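Local coordinates for dephospho-CoA kinase (Mycobacterium paratuberculosis, PDB 6N39), which probably phosphorylates the 3'-hydroxyl of dephospho-CoA with ATP, the last step of coenzyme A synthesis, and carries a C-terminal UPF0157 domain involved in proper folding, at residues K267-I272 with P338-I343; G293-E298 with A331-G336. One frame throughout, in Å; residues are numbered along the deposited sequence.

Contact 1 of 2, residues K267-I272 with P338-I343; sequences KDVIDI and PTNVHI. With ACT (acetate ion), chain G.
The imidazole of H342 meets the D271 carboxylate edge on, their planes 16° apart. NE2 of H342 donates to the anti lone pair of D271 OD2 (3.0 Å), in the ring plane; I272 O also lies at the ring edge. The same OD2 accepts from ND2 of N340 (3.2 Å), lying in the amide plane while ND2 comes from above the carboxylate. These two donors hold the carboxylate in place, and K327, bonded to ND1, braces the far side of H342. In D271 and N340 alike, CG stands anti to the carbonyl carbon (chi1 -67° and -65°), setting the side chains side by side. They line the polar face of parallel strands 270-276 and 339-345, the central pair of the mixed UPF0157 sheet. I270 N and I272 N donate to P338 O and N340 O; N340 N and H342 N donate back to I270 O and I272 O. On the opposite face, against helix 228-243, CG2 of T339 lies 4.2 Å from CG1 of I272, while T339 OG1 bonds to R337 O. A water joins N340 ND2, packed on V269 CG2, to K267 NZ, and K267 N donates to OXT of an acetate (2.9 Å), probably from crystallisation.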
loop_
_atom_site.group_PDB
_atom_site.type_symbol
_atom_site.label_atom_id
_atom_site.label_comp_id
_atom_site.label_asym_id
_atom_site.label_seq_id
_atom_site.Cartn_x
_atom_site.Cartn_y
_atom_site.Cartn_z
ATOM N N LYS A 267 -16.028 11.380 -6.399
ATOM C CA LYS A 267 -15.258 10.620 -7.371
ATOM C C LYS A 267 -14.440 9.550 -6.641
ATOM O O LYS A 267 -13.938 9.783 -5.538
ATOM C CB LYS A 267 -14.361 11.591 -8.139
ATOM C CG LYS A 267 -13.798 11.107 -9.450
ATOM C CD LYS A 267 -12.859 12.169 -10.025
ATOM C CE LYS A 267 -12.014 11.624 -11.170
ATOM N NZ LYS A 267 -10.817 12.476 -11.430
ATOM N N ASP A 268 -14.317 8.358 -7.230
ATOM C CA ASP A 268 -13.645 7.253 -6.523
ATOM C C ASP A 268 -12.130 7.310 -6.755
ATOM O O ASP A 268 -11.512 6.478 -7.421
ATOM C CB ASP A 268 -14.227 5.902 -6.930
ATOM C CG ASP A 268 -13.844 4.774 -5.936
ATOM O OD1 ASP A 268 -12.856 4.927 -5.185
ATOM O OD2 ASP A 268 -14.527 3.735 -5.912
ATOM N N VAL A 269 -11.521 8.317 -6.154
ATOM C CA VAL A 269 -10.072 8.443 -6.131
ATOM C C VAL A 269 -9.688 8.948 -4.747
ATOM O O VAL A 269 -10.321 9.865 -4.214
ATOM C CB VAL A 269 -9.562 9.373 -7.255
ATOM C CG1 VAL A 269 -10.349 10.657 -7.274
ATOM C CG2 VAL A 269 -8.057 9.639 -7.109
ATOM N N ILE A 270 -8.697 8.317 -4.137
ATOM C CA ILE A 270 -8.289 8.674 -2.783
ATOM C C ILE A 270 -7.190 9.726 -2.858
ATOM O O ILE A 270 -6.174 9.523 -3.527
ATOM C CB ILE A 270 -7.820 7.425 -2.013
ATOM C CG1 ILE A 270 -9.034 6.534 -1.710
ATOM C CG2 ILE A 270 -7.087 7.821 -0.725
ATOM C CD1 ILE A 270 -8.706 5.274 -0.930
ATOM N N ASP A 271 -7.379 10.858 -2.173
ATOM C CA ASP A 271 -6.345 11.891 -2.121
ATOM C C ASP A 271 -5.568 11.801 -0.819
ATOM O O ASP A 271 -6.165 11.718 0.263
ATOM C CB ASP A 271 -6.935 13.296 -2.257
ATOM C CG ASP A 271 -7.520 13.535 -3.627
ATOM O OD1 ASP A 271 -8.674 13.125 -3.849
ATOM O OD2 ASP A 271 -6.814 14.126 -4.467
ATOM N N ILE A 272 -4.239 11.872 -0.938
ATOM C CA ILE A 272 -3.305 11.865 0.179
ATOM C C ILE A 272 -2.403 13.084 0.058
ATOM O O ILE A 272 -1.977 13.430 -1.044
ATOM C CB ILE A 272 -2.423 10.599 0.173
ATOM C CG1 ILE A 272 -3.271 9.327 0.101
ATOM C CG2 ILE A 272 -1.500 10.622 1.396
ATOM C CD1 ILE A 272 -4.184 9.120 1.339
ATOM N N PRO A 338 -7.172 3.887 -7.788
ATOM C CA PRO A 338 -6.747 5.246 -8.139
ATOM C C PRO A 338 -6.543 6.100 -6.895
ATOM O O PRO A 338 -7.365 6.102 -5.971
ATOM C CB PRO A 338 -7.897 5.763 -9.010
ATOM C CG PRO A 338 -8.496 4.507 -9.620
ATOM C CD PRO A 338 -8.393 3.479 -8.508
ATOM N N THR A 339 -5.427 6.832 -6.888
ATOM C CA THR A 339 -4.929 7.575 -5.738
ATOM C C THR A 339 -4.141 8.777 -6.246
ATOM O O THR A 339 -3.269 8.612 -7.101
ATOM C CB THR A 339 -3.982 6.709 -4.877
ATOM O OG1 THR A 339 -4.558 5.428 -4.609
ATOM C CG2 THR A 339 -3.624 7.399 -3.571
ATOM N N ASN A 340 -4.414 9.959 -5.708
ATOM C CA ASN A 340 -3.577 11.134 -5.921
ATOM C C ASN A 340 -2.718 11.377 -4.689
ATOM O O ASN A 340 -3.214 11.321 -3.565
ATOM C CB ASN A 340 -4.423 12.389 -6.185
ATOM C CG ASN A 340 -5.202 12.307 -7.448
ATOM O OD1 ASN A 340 -4.738 11.749 -8.441
ATOM N ND2 ASN A 340 -6.404 12.879 -7.438
ATOM N N VAL A 341 -1.435 11.659 -4.894
ATOM C CA VAL A 341 -0.517 11.915 -3.787
ATOM C C VAL A 341 0.068 13.306 -3.996
ATOM O O VAL A 341 0.995 13.491 -4.793
ATOM C CB VAL A 341 0.587 10.854 -3.685
ATOM C CG1 VAL A 341 1.542 11.164 -2.531
ATOM C CG2 VAL A 341 -0.019 9.467 -3.478
ATOM N N HIS A 342 -0.467 14.289 -3.281
ATOM C CA HIS A 342 0.010 15.665 -3.355
ATOM C C HIS A 342 1.175 15.839 -2.387
ATOM O O HIS A 342 1.083 15.434 -1.229
ATOM C CB HIS A 342 -1.116 16.648 -2.996
ATOM C CG HIS A 342 -2.398 16.414 -3.742
ATOM N ND1 HIS A 342 -2.714 17.083 -4.904
ATOM C CD2 HIS A 342 -3.450 15.604 -3.479
ATOM C CE1 HIS A 342 -3.899 16.682 -5.337
ATOM N NE2 HIS A 342 -4.367 15.782 -4.491
ATOM N N ILE A 343 2.251 16.465 -2.839
ATOM C CA ILE A 343 3.415 16.720 -1.994
ATOM C C ILE A 343 3.532 18.229 -1.850
ATOM O O ILE A 343 3.808 18.930 -2.837
ATOM C CB ILE A 343 4.695 16.127 -2.589
ATOM C CG1 ILE A 343 4.462 14.667 -3.012
ATOM C CG2 ILE A 343 5.852 16.239 -1.589
ATOM C CD1 ILE A 343 5.701 14.010 -3.555
HETATM C C ACT G . -14.696 14.954 -6.225
HETATM O O ACT G . -15.078 15.591 -7.266
HETATM O OXT ACT G . -15.311 14.062 -5.535
HETATM C CH3 ACT G . -13.263 15.320 -5.699
HETATM O O HOH W 1 -8.390 12.848 -9.961
#

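Contact 2 of 2, residues G293-E298 with A331-G336; sequences GYPRLE and ASADPG
The ring of Y294 lies against the backbone and CB of S332, with CD2 of the tyrosine 3.6 Å from CA of S332 and CE2 3.8 Å from its CB. The carbonyl carbon of A331 sits at the ring edge, near its plane. With chi1 at -55°, CG of Y294 stands anti to its own carbonyl carbon, and the phenol oxygen extends to R238. CD of P295 sits 3.2 Å from O of A331 and 3.9 Å from CB of A333. Two backbone bonds bracket these side chains: A333 N to G293 O and A331 N to P295 O, both 3.0 Å. Between them, CA of Y294 comes 3.2 Å from O of A331, a CH...O contact. OG of S332, anti to its backbone N (chi1 176°), accepts from N of D334 two residues on (2.9 Å), an ST turn; OD1 of D334 accepts from N of G336, an Asx turn. G293 closes helix 286-291 with a Schellman motif, so the contact joins the exit of that helix to the end of strand 328-331; helix 187-210 packs on A333 and D334, while V341 of strand 339-345 touches Y294.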
loop_
_atom_site.group_PDB
_atom_site.type_symbol
_atom_site.label_atom_id
_atom_site.label_comp_id
_atom_site.label_asym_id
_atom_site.label_seq_id
_atom_site.Cartn_x
_atom_site.Cartn_y
_atom_site.Cartn_z
ATOM N N GLY A 293 4.915 2.477 -6.111
ATOM C CA GLY A 293 3.756 2.347 -6.973
ATOM C C GLY A 293 3.171 3.634 -7.542
ATOM O O GLY A 293 2.074 3.588 -8.117
ATOM N N TYR A 294 3.875 4.766 -7.449
ATOM C CA TYR A 294 3.285 6.082 -7.719
ATOM C C TYR A 294 4.177 6.912 -8.637
ATOM O O TYR A 294 5.060 7.640 -8.162
ATOM C CB TYR A 294 3.039 6.836 -6.407
ATOM C CG TYR A 294 2.192 6.076 -5.403
ATOM C CD1 TYR A 294 2.776 5.182 -4.494
ATOM C CD2 TYR A 294 0.813 6.271 -5.346
ATOM C CE1 TYR A 294 2.000 4.471 -3.585
ATOM C CE2 TYR A 294 0.033 5.590 -4.436
ATOM C CZ TYR A 294 0.622 4.687 -3.558
ATOM O OH TYR A 294 -0.185 3.996 -2.680
ATOM N N PRO A 295 3.986 6.825 -9.957
ATOM C CA PRO A 295 4.720 7.720 -10.860
ATOM C C PRO A 295 4.344 9.176 -10.609
ATOM O O PRO A 295 3.232 9.494 -10.175
ATOM C CB PRO A 295 4.275 7.269 -12.269
ATOM C CG PRO A 295 3.830 5.815 -12.083
ATOM C CD PRO A 295 3.218 5.793 -10.682
ATOM N N ARG A 296 5.272 10.069 -10.951
ATOM C CA ARG A 296 5.020 11.503 -10.853
ATOM C C ARG A 296 4.338 12.040 -12.114
ATOM O O ARG A 296 4.624 11.599 -13.228
ATOM C CB ARG A 296 6.325 12.259 -10.624
ATOM C CG ARG A 296 6.107 13.789 -10.485
ATOM C CD ARG A 296 7.187 14.426 -9.636
ATOM N NE ARG A 296 8.344 14.816 -10.441
ATOM C CZ ARG A 296 9.413 15.444 -9.948
ATOM N NH1 ARG A 296 9.476 15.739 -8.631
ATOM N NH2 ARG A 296 10.413 15.771 -10.771
ATOM N N LEU A 297 3.416 12.991 -11.934
ATOM C CA LEU A 297 2.893 13.778 -13.053
ATOM C C LEU A 297 3.845 14.949 -13.259
ATOM O O LEU A 297 3.855 15.903 -12.473
ATOM C CB LEU A 297 1.466 14.251 -12.782
ATOM C CG LEU A 297 0.538 13.031 -12.701
ATOM C CD1 LEU A 297 -0.726 13.320 -11.939
ATOM C CD2 LEU A 297 0.210 12.561 -14.113
ATOM N N GLU A 298 4.647 14.871 -14.314
ATOM C CA GLU A 298 5.827 15.723 -14.410
ATOM C C GLU A 298 5.469 17.193 -14.633
ATOM O O GLU A 298 6.202 18.077 -14.172
ATOM C CB GLU A 298 6.745 15.203 -15.526
ATOM C CG GLU A 298 8.240 15.382 -15.249
ATOM C CD GLU A 298 8.713 14.741 -13.930
ATOM O OE1 GLU A 298 8.320 13.595 -13.610
ATOM O OE2 GLU A 298 9.491 15.403 -13.212
ATOM N N ALA A 331 0.612 9.900 -8.753
ATOM C CA ALA A 331 -0.638 9.151 -8.643
ATOM C C ALA A 331 -0.342 7.667 -8.776
ATOM O O ALA A 331 0.704 7.267 -9.292
ATOM C CB ALA A 331 -1.678 9.580 -9.693
ATOM N N SER A 332 -1.285 6.847 -8.313
ATOM C CA SER A 332 -1.051 5.406 -8.339
ATOM C C SER A 332 -1.100 4.886 -9.766
ATOM O O SER A 332 -1.903 5.344 -10.577
ATOM C CB SER A 332 -2.081 4.669 -7.489
ATOM O OG SER A 332 -1.890 3.271 -7.605
ATOM N N ALA A 333 -0.234 3.921 -10.067
ATOM C CA ALA A 333 -0.285 3.172 -11.315
ATOM C C ALA A 333 -1.216 1.963 -11.237
ATOM O O ALA A 333 -1.360 1.251 -12.234
ATOM C CB ALA A 333 1.130 2.704 -11.701
ATOM N N ASP A 334 -1.835 1.714 -10.079
ATOM C CA ASP A 334 -2.653 0.521 -9.872
ATOM C C ASP A 334 -4.097 0.824 -10.265
ATOM O O ASP A 334 -4.769 1.590 -9.554
ATOM C CB ASP A 334 -2.567 0.092 -8.408
ATOM C CG ASP A 334 -3.350 -1.188 -8.097
ATOM O OD1 ASP A 334 -4.035 -1.735 -8.977
ATOM O OD2 ASP A 334 -3.253 -1.661 -6.945
ATOM N N PRO A 335 -4.626 0.259 -11.362
ATOM C CA PRO A 335 -6.015 0.578 -11.736
ATOM C C PRO A 335 -7.045 0.095 -10.729
ATOM O O PRO A 335 -8.189 0.554 -10.780
ATOM C CB PRO A 335 -6.197 -0.119 -13.094
ATOM C CG PRO A 335 -5.192 -1.242 -13.080
ATOM C CD PRO A 335 -4.009 -0.714 -12.292
ATOM N N GLY A 336 -6.684 -0.799 -9.810
ATOM C CA GLY A 336 -7.606 -1.183 -8.761
ATOM C C GLY A 336 -7.760 -0.184 -7.625
ATOM O O GLY A 336 -8.642 -0.367 -6.788
#

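Both contacts belong to the UPF0157 domain and meet where contact 2 packs on strand 339-345, one of the two strands paired in contact 1. Contact 1 pairs two inner strands of the mixed sheet, yet it is only partly buried, one face being polar and the other apolar against helix 228-243. Contact 2 is the more buried of the two, although it joins irregular segments. It relies on a pair of backbone bonds and apolar side-chain packing, whereas contact 1 adds a histidine and an amide bonded to one carboxylate to a regular ladder. The two are linked directly: S332 N probably bonds to T339 O (2.9 Å). Both segments of contact 2 fall between those of contact 1 in sequence.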